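Local coordinates for nucleotide-binding protein, universal stress protein UspA family (Lactobacillus plantarum, PDB 3S3T) that binds ATP and, as a member of the universal stress protein family, probably takes part in the cellular response to stress, at residues 97-102 with 132-137. Residues are numbered along the deposited sequence; the frame is centred on the assembly and turned at random.
Sequences HTIEDY and SYVVDH
Glu100 and Tyr133 join two neighbouring helices of the universal stress protein fold, a parallel five-stranded sheet covered by helices. Segments 97-102 and 132-137, on helices 95-105 and 129-137, run in roughly the same direction; their axes come within 9.6 Å and cross at -27°.

One polar bond spans the gap. Tyr133 OH donates to Glu100 OE1 over a short 2.5 Å, meeting the oxygen on its syn side but out of the carboxylate plane. OE1 in turn lies at the edge of the phenol ring, with the carboxylate turned 65° from the ring plane. Glu100 gets there with CG anti to its backbone N (chi1 172°) and an extended chain. Its charge has further partners: OE1 pairs with Arg124 of the second subunit and OE2 with Lys104. An alanine in place of Glu100 would probably leave both basic groups without this carboxylate and the Tyr133 hydroxyl without its acceptor.

Apolar packing lies on the sheet side. Ile99 CG2 faces both methyls of Val134, 3.7 Å from CG1 and from CG2. Val134 also packs on Ile112 and Leu114 of strand 111-115, while Ile99 touches Pro11 and the bound ATP.

Of the aromatic rings, Tyr133 and His137 touch the carboxylate. His97 CD2 comes within 4.0 Å of Tyr133 OH, the two rings meeting obliquely, and His97 NE2 bonds Ser121 OG of the second subunit. His137 sets CB 3.7 Å from Glu100 OE2. Its ring folds back over Tyr133, with ND1 3.3 Å above the centre of the phenol ring. That pose is held by a bond in the imidazole plane, from His137 ND1 to Tyr133 O at 3.0 Å, and the same carbonyl oxygen also accepts from His137 N.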
loop_
_atom_site.group_PDB
_atom_site.type_symbol
_atom_site.label_atom_id
_atom_site.label_comp_id
_atom_site.label_asym_id
_atom_site.label_seq_id
_atom_site.Cartn_x
_atom_site.Cartn_y
_atom_site.Cartn_z
ATOM N N HIS A 97 -15.114 2.127 -2.723
ATOM C CA HIS A 97 -15.626 2.202 -4.089
ATOM C C HIS A 97 -16.618 3.330 -4.257
ATOM O O HIS A 97 -16.566 4.050 -5.251
ATOM C CB HIS A 97 -16.334 0.923 -4.501
ATOM C CG HIS A 97 -15.487 -0.313 -4.392
ATOM N ND1 HIS A 97 -15.993 -1.574 -4.629
ATOM C CD2 HIS A 97 -14.186 -0.486 -4.072
ATOM C CE1 HIS A 97 -15.038 -2.471 -4.451
ATOM N NE2 HIS A 97 -13.933 -1.841 -4.104
ATOM N N THR A 98 -17.523 3.464 -3.282
ATOM C CA THR A 98 -18.588 4.429 -3.371
ATOM C C THR A 98 -18.053 5.854 -3.330
ATOM O O THR A 98 -18.579 6.734 -4.010
ATOM C CB THR A 98 -19.650 4.180 -2.263
ATOM O OG1 THR A 98 -20.162 2.837 -2.395
ATOM C CG2 THR A 98 -20.807 5.192 -2.359
ATOM N N ILE A 99 -17.050 6.076 -2.501
ATOM C CA ILE A 99 -16.392 7.364 -2.370
ATOM C C ILE A 99 -15.697 7.725 -3.694
ATOM O O ILE A 99 -15.885 8.815 -4.231
ATOM C CB ILE A 99 -15.360 7.344 -1.186
ATOM C CG1 ILE A 99 -16.086 7.291 0.175
ATOM C CG2 ILE A 99 -14.444 8.589 -1.281
ATOM C CD1 ILE A 99 -15.195 6.851 1.348
ATOM N N GLU A 100 -14.936 6.788 -4.237
ATOM C CA GLU A 100 -14.315 6.980 -5.560
ATOM C C GLU A 100 -15.383 7.329 -6.604
ATOM O O GLU A 100 -15.227 8.312 -7.377
ATOM C CB GLU A 100 -13.571 5.692 -5.978
ATOM C CG GLU A 100 -13.042 5.671 -7.382
ATOM C CD GLU A 100 -12.424 4.340 -7.779
ATOM O OE1 GLU A 100 -12.630 3.326 -7.124
ATOM O OE2 GLU A 100 -11.746 4.320 -8.798
ATOM N N ASP A 101 -16.453 6.531 -6.633
ATOM C CA ASP A 101 -17.470 6.671 -7.658
ATOM C C ASP A 101 -18.150 8.026 -7.488
ATOM O O ASP A 101 -18.520 8.671 -8.470
ATOM C CB ASP A 101 -18.502 5.538 -7.578
ATOM C CG ASP A 101 -17.956 4.219 -8.101
ATOM O OD1 ASP A 101 -16.867 4.190 -8.732
ATOM O OD2 ASP A 101 -18.614 3.202 -7.881
ATOM N N TYR A 102 -18.338 8.437 -6.242
ATOM C CA TYR A 102 -19.011 9.669 -5.959
ATOM C C TYR A 102 -18.195 10.834 -6.536
ATOM O O TYR A 102 -18.754 11.727 -7.168
ATOM C CB TYR A 102 -19.228 9.854 -4.449
ATOM C CG TYR A 102 -20.223 10.957 -4.141
ATOM C CD1 TYR A 102 -21.559 10.669 -3.926
ATOM C CD2 TYR A 102 -19.822 12.291 -4.083
ATOM C CE1 TYR A 102 -22.477 11.666 -3.655
ATOM C CE2 TYR A 102 -20.738 13.297 -3.814
ATOM C CZ TYR A 102 -22.070 12.975 -3.614
ATOM O OH TYR A 102 -22.973 13.981 -3.357
ATOM N N SER A 132 -6.265 4.887 2.246
ATOM C CA SER A 132 -5.230 4.638 1.224
ATOM C C SER A 132 -5.869 4.371 -0.160
ATOM O O SER A 132 -5.318 4.774 -1.184
ATOM C CB SER A 132 -4.256 3.537 1.643
ATOM O OG SER A 132 -4.927 2.315 1.704
ATOM N N TYR A 133 -7.002 3.692 -0.195
ATOM C CA TYR A 133 -7.673 3.405 -1.472
ATOM C C TYR A 133 -8.089 4.727 -2.162
ATOM O O TYR A 133 -7.794 4.938 -3.361
ATOM C CB TYR A 133 -8.898 2.552 -1.274
ATOM C CG TYR A 133 -9.587 2.228 -2.558
ATOM C CD1 TYR A 133 -10.483 3.107 -3.132
ATOM C CD2 TYR A 133 -9.267 1.072 -3.249
ATOM C CE1 TYR A 133 -11.135 2.785 -4.327
ATOM C CE2 TYR A 133 -9.859 0.762 -4.479
ATOM C CZ TYR A 133 -10.787 1.610 -5.009
ATOM O OH TYR A 133 -11.387 1.320 -6.227
ATOM N N VAL A 134 -8.743 5.589 -1.391
ATOM C CA VAL A 134 -9.180 6.881 -1.884
ATOM C C VAL A 134 -7.998 7.780 -2.280
ATOM O O VAL A 134 -8.004 8.386 -3.355
ATOM C CB VAL A 134 -10.220 7.537 -0.949
ATOM C CG1 VAL A 134 -10.781 8.875 -1.549
ATOM C CG2 VAL A 134 -11.409 6.598 -0.772
ATOM N N VAL A 135 -6.945 7.850 -1.471
ATOM C CA VAL A 135 -5.803 8.626 -1.909
ATOM C C VAL A 135 -5.311 8.175 -3.309
ATOM O O VAL A 135 -4.967 9.005 -4.177
ATOM C CB VAL A 135 -4.630 8.557 -0.844
ATOM C CG1 VAL A 135 -3.309 9.063 -1.442
ATOM C CG2 VAL A 135 -4.981 9.378 0.455
ATOM N N ASP A 136 -5.279 6.865 -3.512
ATOM C CA ASP A 136 -4.823 6.258 -4.735
ATOM C C ASP A 136 -5.752 6.572 -5.910
ATOM O O ASP A 136 -5.310 7.004 -6.990
ATOM C CB ASP A 136 -4.792 4.755 -4.479
ATOM C CG ASP A 136 -4.047 3.984 -5.532
ATOM O OD1 ASP A 136 -3.776 4.537 -6.605
ATOM O OD2 ASP A 136 -3.718 2.816 -5.239
ATOM N N HIS A 137 -7.045 6.398 -5.674
ATOM C CA HIS A 137 -7.973 6.333 -6.772
ATOM C C HIS A 137 -8.759 7.616 -7.041
ATOM O O HIS A 137 -9.518 7.692 -8.043
ATOM C CB HIS A 137 -8.936 5.202 -6.544
ATOM C CG HIS A 137 -8.338 3.844 -6.750
ATOM N ND1 HIS A 137 -7.758 3.122 -5.729
ATOM C CD2 HIS A 137 -8.280 3.052 -7.848
ATOM C CE1 HIS A 137 -7.315 1.968 -6.208
ATOM N NE2 HIS A 137 -7.638 1.889 -7.481
#